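Local coordinates for protein putative secreted endoglycosylceramidase (Rhodococcus hoagii, PDB 6JYZ) that probably hydrolyses the O-glycosidic bond between the sugar and the ceramide of galactosylceramides, as a secreted glycoside hydrolase of family 5, at residues Asn51-Asn56 and Gly367-Val372; Asp140-Leu145 and Gly163-Asn168. All coordinates share one frame; numbering follows the deposited sequence.

Contact 1. Residues Asn51-Asn56 and Gly367-Val372; sequences NDYASN and GDPHAV
Tyr53 and Asp368 face each other with their CA atoms 7.2 Å apart, where the irregular loop 51-56 passes the start of helix 369-374, and no direct hydrogen bond joins the two backbones. A water bridges them instead, hydrogen-bonded to Ala54 O at 2.7 Å and to Gly367 O. Tyr53 and Pro369 carry the largest shares of the packing. With CG anti to its carbonyl carbon (chi1 -72°), the ring swings toward the helix start, and its CD1 lies 3.5 Å from Pro369 CG in an oblique approach. Proline suits the first turn of a helix, where the backbone nitrogen has no carbonyl of an earlier turn to bond, so its missing amide hydrogen costs nothing; it also gives the tyrosine a rigid apolar partner. Farther along, Val372 CG1 rests 4.0 Å from Asn56 CB. Over one face of the tyrosine ring, displaced toward its rim, stands Asp368 OD2, while the phenol OH is held by Asn48. Asp368 is the N-cap of the helix: its OD1 takes His370 N at 2.8 Å on the anti lone pair and His370 ND1 at 2.6 Å from the syn side. The second bond lies almost in the imidazole plane and helps to fix the ring's rotation; Trp151 meets that ring edge-to-face. An alanine in place of Asp368 would remove the one oxygen that takes both bonds, and would probably leave the amide of His370 uncapped and its ring freer to turn. Two donors on one buried carboxylate oxygen would be expected to stabilise its negative charge, so the contact combines a capped, polar helix start with an apolar seat for the tyrosine.

Contact 2. Residues Asp140-Leu145 and Gly163-Asn168; sequences DCPPLL and GWTTCN
Thr165 OG1 is gripped from two directions: it accepts from Cys167 N at 3.1 Å, nearly straight at 166°, which closes an ST turn, and it bonds at 2.8 Å to a water that donates in turn to Asp140 O. The hydroxyl reaches this place because OG1 stands anti to the threonine's own backbone N (chi1 180°), and there it also meets the CD of the Pro142 ring, 3.5 Å away. The covalent tie lies alongside. Cys141 SG and Cys167 SG are joined at 2.1 Å with a chi3 of -81°, close to the relaxed right angle of a disulfide. Leu145 packs beside the bridge, its CB 3.7 Å from Cys167 CB, while CD1 crosses toward Thr165 CG2 at 4.0 Å. A type II turn from Pro142 to Leu145, closed by Leu145 N to Pro142 O, brings the leucine back to this side; proline suits the second position of such a turn, held here by Pro143. Helix 177-187 adjoins the other segment through Pro177, which touches Thr165. With no direct hydrogen bond between the two segments, their union rests on the disulfide, a water bridge and apolar packing, a combination suited to pinning irregular loops in a secreted enzyme.

The two contacts lie on the same side of the chain's centre, their centres 20 Å apart and their nearest atoms about 10 Å apart, without touching. Contact 1 is long-range: it brings the loop after strand 38-47 to helix 369-374, which follows strand 356-359. These two strands are parallel neighbours in the barrel expected of family 5 hydrolases. Contact 2 falls between those segments in sequence and is local, closing part of the long excursion from strand 119-124 to helix 177-187. That same excursion supplies Ile149, Trp151 and Asp152 around contact 1. Loops leaving separate barrel strands are thus secured both against one another and within themselves.

Contact 1. Residues Asn51-Asn56 and Gly367-Val372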
ATOM      1  N   ASN A  51      12.079   1.581  -4.521  1.00 10.04           N
ATOM      2  CA  ASN A  51      11.690   2.962  -4.865  1.00 10.36           C
ATOM      3  C   ASN A  51      12.947   3.809  -5.087  1.00 12.25           C
ATOM      4  O   ASN A  51      14.036   3.483  -4.609  1.00 12.16           O
ATOM      5  CB  ASN A  51      10.765   3.479  -3.738  1.00 10.39           C
ATOM      6  CG  ASN A  51       9.901   4.623  -4.228  1.00 11.47           C
ATOM      7  OD1 ASN A  51       9.968   5.103  -5.374  1.00 12.69           O
ATOM      8  ND2 ASN A  51       9.040   5.119  -3.340  1.00 12.29           N
ATOM      9  N   ASP A  52      12.757   4.924  -5.793  1.00 11.26           N
ATOM     10  CA  ASP A  52      13.841   5.806  -6.256  1.00 12.05           C
ATOM     11  C   ASP A  52      13.668   7.142  -5.547  1.00 11.68           C
ATOM     12  O   ASP A  52      12.900   8.008  -5.989  1.00 13.72           O
ATOM     13  CB  ASP A  52      13.721   5.941  -7.777  1.00 12.56           C
ATOM     14  CG  ASP A  52      14.751   6.876  -8.370  1.00 14.94           C
ATOM     15  OD1 ASP A  52      15.766   7.148  -7.735  1.00 18.25           O
ATOM     16  OD2 ASP A  52      14.491   7.348  -9.506  1.00 16.08           O
ATOM     17  N   TYR A  53      14.310   7.371  -4.433  1.00 11.26           N
ATOM     18  CA  TYR A  53      14.176   8.617  -3.692  1.00 10.59           C
ATOM     19  C   TYR A  53      15.319   9.562  -4.019  1.00 12.03           C
ATOM     20  O   TYR A  53      16.502   9.153  -4.207  1.00 13.28           O
ATOM     21  CB  TYR A  53      14.291   8.326  -2.199  1.00 11.51           C
ATOM     22  CG  TYR A  53      13.104   7.610  -1.624  1.00 11.05           C
ATOM     23  CD1 TYR A  53      11.920   8.267  -1.341  1.00 12.10           C
ATOM     24  CD2 TYR A  53      13.128   6.237  -1.407  1.00 13.04           C
ATOM     25  CE1 TYR A  53      10.805   7.606  -0.824  1.00 12.42           C
ATOM     26  CE2 TYR A  53      12.027   5.535  -0.884  1.00 12.80           C
ATOM     27  CZ  TYR A  53      10.873   6.240  -0.623  1.00 12.51           C
ATOM     28  OH  TYR A  53       9.807   5.501  -0.167  1.00 13.79           O
ATOM     29  N   ALA A  54      15.038  10.854  -3.965  1.00 10.77           N
ATOM     30  CA  ALA A  54      16.104  11.866  -3.938  1.00 11.40           C
ATOM     31  C   ALA A  54      16.950  11.599  -2.690  1.00 12.66           C
ATOM     32  O   ALA A  54      16.426  11.303  -1.610  1.00 12.29           O
ATOM     33  CB  ALA A  54      15.454  13.226  -3.800  1.00 11.57           C
ATOM     34  N   SER A  55      18.271  11.858  -2.882  1.00 14.18           N
ATOM     35  CA  SER A  55      19.196  11.722  -1.777  1.00 14.95           C
ATOM     36  C   SER A  55      19.294  12.986  -0.928  1.00 14.18           C
ATOM     37  O   SER A  55      19.706  12.918   0.225  1.00 15.51           O
ATOM     38  CB  SER A  55      20.568  11.243  -2.241  1.00 20.33           C
ATOM     39  OG  SER A  55      21.133  12.294  -2.980  1.00 28.02           O
ATOM     40  N   ASN A  56      18.933  14.154  -1.517  1.00 14.47           N
ATOM     41  CA  ASN A  56      18.828  15.397  -0.762  1.00 14.74           C
ATOM     42  C   ASN A  56      20.144  15.821  -0.065  1.00 16.17           C
ATOM     43  O   ASN A  56      20.103  16.474   0.975  1.00 18.72           O
ATOM     44  CB  ASN A  56      17.667  15.327   0.260  1.00 14.00           C
ATOM     45  CG  ASN A  56      16.328  15.360  -0.431  1.00 13.88           C
ATOM     46  OD1 ASN A  56      15.477  14.454  -0.170  1.00 15.18           O
ATOM     47  ND2 ASN A  56      16.117  16.305  -1.292  1.00 11.96           N
ATOM     48  N   GLY A 367      18.669   7.826   5.213  1.00 13.62           N
ATOM     49  CA  GLY A 367      18.650   8.905   4.242  1.00 14.65           C
ATOM     50  C   GLY A 367      17.279   9.060   3.574  1.00 13.69           C
ATOM     51  O   GLY A 367      17.184   9.831   2.623  1.00 14.61           O
ATOM     52  N   ASP A 368      16.251   8.366   4.038  1.00 13.13           N
ATOM     53  CA  ASP A 368      14.913   8.554   3.429  1.00 12.94           C
ATOM     54  C   ASP A 368      14.549  10.026   3.592  1.00 12.35           C
ATOM     55  O   ASP A 368      14.819  10.632   4.626  1.00 12.39           O
ATOM     56  CB  ASP A 368      13.957   7.652   4.232  1.00 13.62           C
ATOM     57  CG  ASP A 368      12.521   7.583   3.703  1.00 14.50           C
ATOM     58  OD1 ASP A 368      11.845   8.609   3.750  1.00 20.36           O
ATOM     59  OD2 ASP A 368      12.099   6.524   3.267  1.00 14.84           O
ATOM     60  N   PRO A 369      13.827  10.602   2.603  1.00 12.37           N
ATOM     61  CA  PRO A 369      13.426  11.996   2.744  1.00 13.32           C
ATOM     62  C   PRO A 369      12.606  12.302   3.975  1.00 13.58           C
ATOM     63  O   PRO A 369      12.679  13.380   4.518  1.00 14.34           O
ATOM     64  CB  PRO A 369      12.611  12.319   1.501  1.00 13.30           C
ATOM     65  CG  PRO A 369      12.320  10.928   0.934  1.00 19.25           C
ATOM     66  CD  PRO A 369      13.491   9.992   1.316  1.00 14.23           C
ATOM     67  N   HIS A 370      11.840  11.323   4.466  1.00 15.09           N
ATOM     68  CA  HIS A 370      11.071  11.537   5.675  1.00 16.40           C
ATOM     69  C   HIS A 370      12.011  11.880   6.819  1.00 16.65           C
ATOM     70  O   HIS A 370      11.695  12.703   7.664  1.00 21.06           O
ATOM     71  CB  HIS A 370      10.176  10.299   6.046  1.00 18.79           C
ATOM     72  CG  HIS A 370       9.072   9.873   5.095  1.00 16.87           C
ATOM     73  ND1 HIS A 370       9.276   9.123   3.934  1.00 20.12           N
ATOM     74  CD2 HIS A 370       7.737  10.232   5.086  1.00 16.72           C
ATOM     75  CE1 HIS A 370       8.086   8.933   3.318  1.00 19.74           C
ATOM     76  NE2 HIS A 370       7.172   9.623   4.019  1.00 18.79           N
ATOM     77  N   ALA A 371      13.178  11.200   6.906  1.00 15.14           N
ATOM     78  CA  ALA A 371      14.183  11.456   7.937  1.00 17.45           C
ATOM     79  C   ALA A 371      14.905  12.765   7.672  1.00 19.02           C
ATOM     80  O   ALA A 371      15.223  13.505   8.611  1.00 20.53           O
ATOM     81  CB  ALA A 371      15.196  10.293   8.010  1.00 17.51           C
ATOM     82  N   VAL A 372      15.208  13.050   6.405  1.00 16.67           N
ATOM     83  CA  VAL A 372      15.916  14.285   6.050  1.00 18.59           C
ATOM     84  C   VAL A 372      15.046  15.486   6.419  1.00 19.22           C
ATOM     85  O   VAL A 372      15.575  16.480   6.968  1.00 23.78           O
ATOM     86  CB  VAL A 372      16.258  14.318   4.549  1.00 17.44           C
ATOM     87  CG1 VAL A 372      16.766  15.747   4.153  1.00 18.87           C
ATOM     88  CG2 VAL A 372      17.307  13.277   4.219  1.00 18.82           C
TER
HETATM   89  O   HOH W   1      16.392  12.009   1.002  1.00 14.00           O

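Contact 2. Residues Asp140-Leu145 and Gly163-Asn168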
ATOM      1  N   ASP A 140      16.686  30.657  -2.177  1.00 14.49           N
ATOM      2  CA  ASP A 140      15.870  31.007  -1.024  1.00 14.76           C
ATOM      3  C   ASP A 140      14.369  30.819  -1.327  1.00 14.28           C
ATOM      4  O   ASP A 140      13.917  30.623  -2.447  1.00 14.88           O
ATOM      5  CB  ASP A 140      16.122  32.485  -0.632  1.00 16.19           C
ATOM      6  CG  ASP A 140      17.534  32.762  -0.121  1.00 22.27           C
ATOM      7  OD1 ASP A 140      18.275  31.804   0.195  1.00 25.11           O
ATOM      8  OD2 ASP A 140      17.835  33.985  -0.012  1.00 27.35           O
ATOM      9  N   CYS A 141      13.646  30.817  -0.205  1.00 17.50           N
ATOM     10  CA  CYS A 141      12.203  30.730  -0.230  1.00 16.82           C
ATOM     11  C   CYS A 141      11.532  32.083  -0.158  1.00 16.56           C
ATOM     12  O   CYS A 141      12.040  33.033   0.463  1.00 17.82           O
ATOM     13  CB  CYS A 141      11.718  30.001   1.006  1.00 17.31           C
ATOM     14  SG  CYS A 141      12.067  28.237   0.804  1.00 21.07           S
ATOM     15  N   PRO A 142      10.353  32.201  -0.733  1.00 16.15           N
ATOM     16  CA  PRO A 142       9.528  33.347  -0.463  1.00 18.52           C
ATOM     17  C   PRO A 142       9.319  33.385   1.038  1.00 17.37           C
ATOM     18  O   PRO A 142       9.309  32.394   1.753  1.00 16.95           O
ATOM     19  CB  PRO A 142       8.195  33.058  -1.179  1.00 22.90           C
ATOM     20  CG  PRO A 142       8.620  32.098  -2.314  1.00 22.94           C
ATOM     21  CD  PRO A 142       9.675  31.237  -1.640  1.00 18.83           C
ATOM     22  N   PRO A 143       9.083  34.628   1.517  1.00 19.46           N
ATOM     23  CA  PRO A 143       8.565  34.840   2.820  1.00 21.56           C
ATOM     24  C   PRO A 143       7.400  33.879   3.041  1.00 18.66           C
ATOM     25  O   PRO A 143       6.547  33.593   2.205  1.00 21.90           O
ATOM     26  CB  PRO A 143       8.115  36.319   2.795  1.00 22.93           C
ATOM     27  CG  PRO A 143       8.876  36.944   1.692  1.00 22.90           C
ATOM     28  CD  PRO A 143       8.969  35.838   0.671  1.00 19.38           C
ATOM     29  N   LEU A 144       7.482  33.418   4.246  1.00 15.39           N
ATOM     30  CA  LEU A 144       6.452  32.673   4.943  1.00 13.83           C
ATOM     31  C   LEU A 144       6.491  31.185   4.599  1.00 15.48           C
ATOM     32  O   LEU A 144       5.727  30.410   5.181  1.00 17.33           O
ATOM     33  CB  LEU A 144       5.030  33.218   4.726  1.00 15.86           C
ATOM     34  CG  LEU A 144       4.906  34.719   5.009  1.00 17.81           C
ATOM     35  CD1 LEU A 144       3.459  35.163   4.719  1.00 19.88           C
ATOM     36  CD2 LEU A 144       5.314  35.003   6.433  1.00 19.80           C
ATOM     37  N   LEU A 145       7.314  30.777   3.635  1.00 13.41           N
ATOM     38  CA  LEU A 145       7.366  29.359   3.219  1.00 12.95           C
ATOM     39  C   LEU A 145       8.627  28.709   3.740  1.00 14.85           C
ATOM     40  O   LEU A 145       9.625  29.358   4.043  1.00 17.23           O
ATOM     41  CB  LEU A 145       7.342  29.276   1.701  1.00 13.52           C
ATOM     42  CG  LEU A 145       6.152  29.934   1.009  1.00 15.60           C
ATOM     43  CD1 LEU A 145       6.219  29.640  -0.474  1.00 16.15           C
ATOM     44  CD2 LEU A 145       4.834  29.418   1.588  1.00 15.69           C
ATOM     45  N   GLY A 163       8.268  26.868 -13.238  1.00 12.08           N
ATOM     46  CA  GLY A 163       9.148  27.740 -12.486  1.00 12.02           C
ATOM     47  C   GLY A 163       8.602  28.072 -11.112  1.00 11.69           C
ATOM     48  O   GLY A 163       9.254  28.826 -10.406  1.00 13.76           O
ATOM     49  N   TRP A 164       7.450  27.540 -10.694  1.00 11.38           N
ATOM     50  CA  TRP A 164       6.861  27.953  -9.422  1.00 11.42           C
ATOM     51  C   TRP A 164       7.718  27.504  -8.245  1.00 11.53           C
ATOM     52  O   TRP A 164       8.430  26.478  -8.327  1.00 11.62           O
ATOM     53  CB  TRP A 164       5.454  27.345  -9.333  1.00 11.83           C
ATOM     54  CG  TRP A 164       4.432  27.919 -10.266  1.00 11.61           C
ATOM     55  CD1 TRP A 164       4.668  28.621 -11.404  1.00 12.33           C
ATOM     56  CD2 TRP A 164       3.032  27.791 -10.171  1.00 11.24           C
ATOM     57  NE1 TRP A 164       3.470  28.966 -11.986  1.00 13.69           N
ATOM     58  CE2 TRP A 164       2.436  28.458 -11.261  1.00 12.03           C
ATOM     59  CE3 TRP A 164       2.174  27.171  -9.253  1.00 12.29           C
ATOM     60  CZ2 TRP A 164       1.049  28.553 -11.441  1.00 13.84           C
ATOM     61  CZ3 TRP A 164       0.806  27.267  -9.390  1.00 13.69           C
ATOM     62  CH2 TRP A 164       0.249  27.959 -10.482  1.00 14.66           C
ATOM     63  N   THR A 165       7.639  28.211  -7.133  1.00 10.88           N
ATOM     64  CA  THR A 165       8.526  27.909  -6.027  1.00 11.15           C
ATOM     65  C   THR A 165       8.315  26.491  -5.489  1.00 10.78           C
ATOM     66  O   THR A 165       7.184  26.006  -5.377  1.00 10.17           O
ATOM     67  CB  THR A 165       8.347  28.945  -4.904  1.00 10.62           C
ATOM     68  OG1 THR A 165       9.242  28.580  -3.845  1.00 12.19           O
ATOM     69  CG2 THR A 165       6.979  29.023  -4.330  1.00 11.43           C
ATOM     70  N   THR A 166       9.446  25.880  -5.192  1.00 11.17           N
ATOM     71  CA  THR A 166       9.504  24.556  -4.561  1.00 10.28           C
ATOM     72  C   THR A 166       9.343  24.621  -3.057  1.00 11.41           C
ATOM     73  O   THR A 166       9.307  23.574  -2.379  1.00 12.07           O
ATOM     74  CB  THR A 166      10.835  23.871  -4.886  1.00 11.05           C
ATOM     75  OG1 THR A 166      11.886  24.694  -4.357  1.00 12.94           O
ATOM     76  CG2 THR A 166      10.990  23.699  -6.371  1.00 12.53           C
ATOM     77  N   CYS A 167       9.248  25.802  -2.477  1.00 11.16           N
ATOM     78  CA  CYS A 167       9.017  25.933  -1.040  1.00 11.76           C
ATOM     79  C   CYS A 167       7.578  25.698  -0.690  1.00 12.01           C
ATOM     80  O   CYS A 167       6.707  25.702  -1.561  1.00 13.63           O
ATOM     81  CB  CYS A 167       9.512  27.293  -0.589  1.00 12.46           C
ATOM     82  SG  CYS A 167      11.265  27.543  -1.033  1.00 14.99           S
ATOM     83  N   ASN A 168       7.310  25.382   0.557  1.00 11.17           N
ATOM     84  CA  ASN A 168       5.967  24.957   0.942  1.00 10.87           C
ATOM     85  C   ASN A 168       5.432  25.653   2.195  1.00 11.61           C
ATOM     86  O   ASN A 168       6.181  26.327   2.913  1.00 13.00           O
ATOM     87  CB  ASN A 168       5.943  23.419   1.099  1.00 11.69           C
ATOM     88  CG  ASN A 168       6.932  22.917   2.108  1.00 13.28           C
ATOM     89  OD1 ASN A 168       6.959  23.422   3.226  1.00 13.70           O
ATOM     90  ND2 ASN A 168       7.728  21.911   1.763  1.00 13.54           N
TER
HETATM   91  O   HOH W   2      11.876  29.447  -4.216  1.00 16.35           O